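PDB 3GIP: N-acyl-D-glutamate deacylase from Bordetella bronchiseptica, which hydrolyses N-acyl-D-glutamate to D-glutamate and a carboxylate, as a zinc-dependent deacylase of the amidohydrolase superfamily. Local coordinates for residues E5-I17 against R26-A38. Sequence-based numbering, arbitrary orientation.
Sequences EKLDFKITGGWII and RADLGVRDGRIAA
Asp-28 OD1 takes the backbone N-H of Gly-13 at 2.9 Å, from above the carboxylate plane. The same oxygen receives N-H bonds from both NH1 and NH2 of Arg-26, a salt bridge, and Thr-12 OG1 adds a weak bond. Asp-28 OD2 is held by Leu-42 N. This network ties the Gly-13/Gly-14 loop to an antiparallel pair of strands, 9-12 and 28-32, in the small beta domain probably built from both ends of the chain, as in amidohydrolases.

At the other end, Arg-32 is bent at chi3 (-60°), which turns its guanidinium toward the carbonyls of Glu-5 and Lys-6. Arg-32 NH2 donates a hydrogen bond to Glu-5 O at 2.7 Å, and its NE a longer one to Lys-6 O, which lies in the guanidinium plane. Glu-5 OE2 lies 3.6 Å from Arg-32 NE, well out of that plane, so this salt bridge rests on charge alone. Asp-8 OD2 accepts Asp-33 N at 2.7 Å in a nearly straight bond (171°) at the type I' turn 32-35. Asp-8 OD1 pairs with Arg-48.

Asp-8 and Phe-9 both face Val-31 in a classic beta bulge, and Val-31 O accepts from both their N-H groups. Ile-11 and Leu-29 exchange two backbone bonds. Their side chains lie side by side, and both touch Val-428. Leu-7 CD2 packs over one guanidinium face of Arg-32, and Glu-5 CB over the opposite face. Beyond the Gly-13/Gly-14 loop, Arg-26 CB sits over the six-membered ring of Trp-15, 3.9 Å from its centroid.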
loop_
_atom_site.group_PDB
_atom_site.type_symbol
_atom_site.label_atom_id
_atom_site.label_comp_id
_atom_site.label_asym_id
_atom_site.label_seq_id
_atom_site.Cartn_x
_atom_site.Cartn_y
_atom_site.Cartn_z
ATOM N N GLU A 5 36.224 -7.156 11.115
ATOM C CA GLU A 5 35.760 -5.740 11.152
ATOM C C GLU A 5 34.515 -5.638 12.024
ATOM O O GLU A 5 33.580 -6.426 11.884
ATOM C CB GLU A 5 35.447 -5.250 9.737
ATOM C CG GLU A 5 35.239 -3.749 9.631
ATOM C CD GLU A 5 34.949 -3.301 8.211
ATOM O OE1 GLU A 5 35.695 -3.705 7.294
ATOM O OE2 GLU A 5 33.981 -2.537 8.010
ATOM N N LYS A 6 34.506 -4.660 12.922
ATOM C CA LYS A 6 33.387 -4.466 13.833
ATOM C C LYS A 6 32.055 -4.291 13.109
ATOM O O LYS A 6 31.969 -3.598 12.094
ATOM C CB LYS A 6 33.654 -3.253 14.727
ATOM C CG LYS A 6 32.687 -3.102 15.887
ATOM C CD LYS A 6 33.169 -2.029 16.849
ATOM C CE LYS A 6 32.281 -1.941 18.076
ATOM N NZ LYS A 6 32.811 -0.957 19.065
ATOM N N LEU A 7 31.020 -4.933 13.641
ATOM C CA LEU A 7 29.679 -4.846 13.076
ATOM C C LEU A 7 29.017 -3.571 13.579
ATOM O O LEU A 7 29.293 -3.120 14.691
ATOM C CB LEU A 7 28.836 -6.047 13.511
ATOM C CG LEU A 7 29.173 -7.426 12.946
ATOM C CD1 LEU A 7 28.371 -8.488 13.683
ATOM C CD2 LEU A 7 28.868 -7.459 11.457
ATOM N N ASP A 8 28.148 -2.990 12.762
ATOM C CA ASP A 8 27.450 -1.777 13.164
ATOM C C ASP A 8 26.265 -2.138 14.047
ATOM O O ASP A 8 25.868 -1.364 14.921
ATOM C CB ASP A 8 26.967 -1.001 11.938
ATOM C CG ASP A 8 28.108 -0.397 11.149
ATOM O OD1 ASP A 8 28.996 0.217 11.775
ATOM O OD2 ASP A 8 28.119 -0.527 9.908
ATOM N N PHE A 9 25.714 -3.326 13.821
ATOM C CA PHE A 9 24.567 -3.798 14.581
ATOM C C PHE A 9 24.532 -5.322 14.574
ATOM O O PHE A 9 25.007 -5.962 13.638
ATOM C CB PHE A 9 23.277 -3.271 13.941
ATOM C CG PHE A 9 22.288 -2.692 14.918
ATOM C CD1 PHE A 9 21.962 -1.340 14.866
ATOM C CD2 PHE A 9 21.662 -3.494 15.869
ATOM C CE1 PHE A 9 21.029 -0.791 15.745
ATOM C CE2 PHE A 9 20.723 -2.955 16.756
ATOM C CZ PHE A 9 20.408 -1.600 16.691
ATOM N N LYS A 10 23.992 -5.902 15.636
ATOM C CA LYS A 10 23.844 -7.346 15.699
ATOM C C LYS A 10 22.596 -7.635 16.519
ATOM O O LYS A 10 22.329 -6.969 17.519
ATOM C CB LYS A 10 25.078 -8.025 16.312
ATOM C CG LYS A 10 25.264 -7.884 17.812
ATOM C CD LYS A 10 26.436 -8.754 18.257
ATOM C CE LYS A 10 26.655 -8.715 19.761
ATOM N NZ LYS A 10 27.774 -9.617 20.171
ATOM N N ILE A 11 21.814 -8.600 16.055
ATOM C CA ILE A 11 20.581 -9.000 16.721
ATOM C C ILE A 11 20.767 -10.468 17.066
ATOM O O ILE A 11 20.800 -11.326 16.182
ATOM C CB ILE A 11 19.377 -8.819 15.785
ATOM C CG1 ILE A 11 19.319 -7.366 15.309
ATOM C CG2 ILE A 11 18.095 -9.209 16.507
ATOM C CD1 ILE A 11 18.271 -7.106 14.248
ATOM N N THR A 12 20.881 -10.754 18.357
ATOM C CA THR A 12 21.142 -12.113 18.803
ATOM C C THR A 12 20.072 -12.833 19.618
ATOM O O THR A 12 19.147 -12.218 20.151
ATOM C CB THR A 12 22.440 -12.142 19.626
ATOM O OG1 THR A 12 22.683 -13.473 20.094
ATOM C CG2 THR A 12 22.325 -11.199 20.817
ATOM N N GLY A 13 20.224 -14.153 19.698
ATOM C CA GLY A 13 19.323 -14.989 20.472
ATOM C C GLY A 13 17.937 -15.275 19.926
ATOM O O GLY A 13 17.187 -16.044 20.528
ATOM N N GLY A 14 17.594 -14.680 18.790
ATOM C CA GLY A 14 16.270 -14.900 18.236
ATOM C C GLY A 14 16.175 -15.973 17.169
ATOM O O GLY A 14 17.146 -16.677 16.877
ATOM N N TRP A 15 14.979 -16.106 16.602
ATOM C CA TRP A 15 14.719 -17.069 15.546
ATOM C C TRP A 15 14.496 -16.312 14.250
ATOM O O TRP A 15 13.659 -15.411 14.172
ATOM C CB TRP A 15 13.494 -17.922 15.878
ATOM C CG TRP A 15 13.763 -18.930 16.948
ATOM C CD1 TRP A 15 13.874 -18.695 18.290
ATOM C CD2 TRP A 15 14.019 -20.327 16.762
ATOM N NE1 TRP A 15 14.186 -19.862 18.951
ATOM C CE2 TRP A 15 14.281 -20.878 18.038
ATOM C CE3 TRP A 15 14.054 -21.169 15.642
ATOM C CZ2 TRP A 15 14.573 -22.234 18.224
ATOM C CZ3 TRP A 15 14.346 -22.520 15.828
ATOM C CH2 TRP A 15 14.601 -23.037 17.111
ATOM N N ILE A 16 15.256 -16.680 13.230
ATOM C CA ILE A 16 15.163 -16.022 11.941
ATOM C C ILE A 16 14.135 -16.617 10.988
ATOM O O ILE A 16 14.123 -17.820 10.745
ATOM C CB ILE A 16 16.522 -16.057 11.208
ATOM C CG1 ILE A 16 17.574 -15.282 12.003
ATOM C CG2 ILE A 16 16.372 -15.489 9.802
ATOM C CD1 ILE A 16 17.360 -13.798 12.028
ATOM N N ILE A 17 13.262 -15.758 10.472
ATOM C CA ILE A 17 12.294 -16.144 9.452
ATOM C C ILE A 17 12.765 -15.189 8.359
ATOM O O ILE A 17 12.454 -13.997 8.377
ATOM C CB ILE A 17 10.833 -15.862 9.876
ATOM C CG1 ILE A 17 10.423 -16.866 10.959
ATOM C CG2 ILE A 17 9.903 -15.982 8.670
ATOM C CD1 ILE A 17 8.945 -16.859 11.303
ATOM N N ARG A 26 17.234 -20.834 14.530
ATOM C CA ARG A 26 17.952 -20.124 15.580
ATOM C C ARG A 26 19.284 -19.617 15.037
ATOM O O ARG A 26 20.191 -20.405 14.761
ATOM C CB ARG A 26 18.196 -21.056 16.770
ATOM C CG ARG A 26 19.168 -20.508 17.806
ATOM C CD ARG A 26 18.577 -19.362 18.616
ATOM N NE ARG A 26 19.617 -18.656 19.361
ATOM C CZ ARG A 26 20.409 -17.725 18.837
ATOM N NH1 ARG A 26 20.275 -17.377 17.565
ATOM N NH2 ARG A 26 21.349 -17.154 19.579
ATOM N N ALA A 27 19.397 -18.301 14.881
ATOM C CA ALA A 27 20.618 -17.693 14.362
ATOM C C ALA A 27 20.657 -16.197 14.661
ATOM O O ALA A 27 19.619 -15.579 14.904
ATOM C CB ALA A 27 20.709 -17.923 12.857
ATOM N N ASP A 28 21.856 -15.620 14.649
ATOM C CA ASP A 28 22.021 -14.193 14.903
ATOM C C ASP A 28 22.203 -13.455 13.581
ATOM O O ASP A 28 22.658 -14.034 12.593
ATOM C CB ASP A 28 23.239 -13.930 15.798
ATOM C CG ASP A 28 23.198 -14.718 17.090
ATOM O OD1 ASP A 28 22.090 -14.970 17.602
ATOM O OD2 ASP A 28 24.280 -15.077 17.607
ATOM N N LEU A 29 21.850 -12.176 13.565
ATOM C CA LEU A 29 21.972 -11.365 12.361
ATOM C C LEU A 29 22.969 -10.236 12.588
ATOM O O LEU A 29 22.888 -9.519 13.587
ATOM C CB LEU A 29 20.610 -10.774 11.988
ATOM C CG LEU A 29 20.515 -9.952 10.700
ATOM C CD1 LEU A 29 20.453 -10.881 9.501
ATOM C CD2 LEU A 29 19.264 -9.090 10.744
ATOM N N GLY A 30 23.910 -10.091 11.658
ATOM C CA GLY A 30 24.908 -9.043 11.761
ATOM C C GLY A 30 24.734 -8.006 10.667
ATOM O O GLY A 30 24.446 -8.346 9.518
ATOM N N VAL A 31 24.914 -6.738 11.019
ATOM C CA VAL A 31 24.759 -5.654 10.060
ATOM C C VAL A 31 25.992 -4.759 9.985
ATOM O O VAL A 31 26.614 -4.451 11.002
ATOM C CB VAL A 31 23.542 -4.768 10.425
ATOM C CG1 VAL A 31 23.426 -3.602 9.453
ATOM C CG2 VAL A 31 22.271 -5.599 10.410
ATOM N N ARG A 32 26.344 -4.352 8.772
ATOM C CA ARG A 32 27.472 -3.452 8.572
ATOM C C ARG A 32 27.273 -2.659 7.290
ATOM O O ARG A 32 26.928 -3.219 6.246
ATOM C CB ARG A 32 28.799 -4.212 8.498
ATOM C CG ARG A 32 29.996 -3.261 8.507
ATOM C CD ARG A 32 31.313 -3.947 8.197
ATOM N NE ARG A 32 31.648 -4.992 9.156
ATOM C CZ ARG A 32 31.608 -6.292 8.884
ATOM N NH1 ARG A 32 31.243 -6.705 7.677
ATOM N NH2 ARG A 32 31.938 -7.178 9.812
ATOM N N ASP A 33 27.482 -1.351 7.380
ATOM C CA ASP A 33 27.335 -0.464 6.235
ATOM C C ASP A 33 25.948 -0.544 5.608
ATOM O O ASP A 33 25.800 -0.466 4.385
ATOM C CB ASP A 33 28.408 -0.777 5.191
ATOM C CG ASP A 33 29.813 -0.635 5.745
ATOM O OD1 ASP A 33 30.127 0.444 6.290
ATOM O OD2 ASP A 33 30.601 -1.599 5.639
ATOM N N GLY A 34 24.939 -0.709 6.462
ATOM C CA GLY A 34 23.560 -0.770 6.010
ATOM C C GLY A 34 23.097 -2.089 5.426
ATOM O O GLY A 34 21.924 -2.238 5.085
ATOM N N ARG A 35 24.005 -3.053 5.328
ATOM C CA ARG A 35 23.682 -4.352 4.751
ATOM C C ARG A 35 23.816 -5.487 5.754
ATOM O O ARG A 35 24.439 -5.333 6.806
ATOM C CB ARG A 35 24.623 -4.640 3.580
ATOM C CG ARG A 35 24.691 -3.548 2.534
ATOM C CD ARG A 35 23.766 -3.846 1.382
ATOM N NE ARG A 35 24.057 -3.006 0.224
ATOM C CZ ARG A 35 23.563 -3.224 -0.989
ATOM N NH1 ARG A 35 22.757 -4.257 -1.199
ATOM N NH2 ARG A 35 23.867 -2.409 -1.988
ATOM N N ILE A 36 23.230 -6.631 5.420
ATOM C CA ILE A 36 23.332 -7.803 6.272
ATOM C C ILE A 36 24.732 -8.340 5.993
ATOM O O ILE A 36 25.017 -8.820 4.895
ATOM C CB ILE A 36 22.266 -8.854 5.903
ATOM C CG1 ILE A 36 20.872 -8.253 6.112
ATOM C CG2 ILE A 36 22.445 -10.102 6.754
ATOM C CD1 ILE A 36 19.738 -9.184 5.755
ATOM N N ALA A 37 25.608 -8.227 6.985
ATOM C CA ALA A 37 26.993 -8.658 6.842
ATOM C C ALA A 37 27.233 -10.125 7.169
ATOM O O ALA A 37 28.196 -10.722 6.683
ATOM C CB ALA A 37 27.894 -7.780 7.710
ATOM N N ALA A 38 26.372 -10.709 7.993
ATOM C CA ALA A 38 26.536 -12.105 8.361
ATOM C C ALA A 38 25.334 -12.652 9.113
ATOM O O ALA A 38 24.566 -11.900 9.709
ATOM C CB ALA A 38 27.792 -12.272 9.211
HETATM O O HOH W 1 24.848 -0.164 9.230
HETATM O O HOH W 2 18.790 -13.303 16.432
#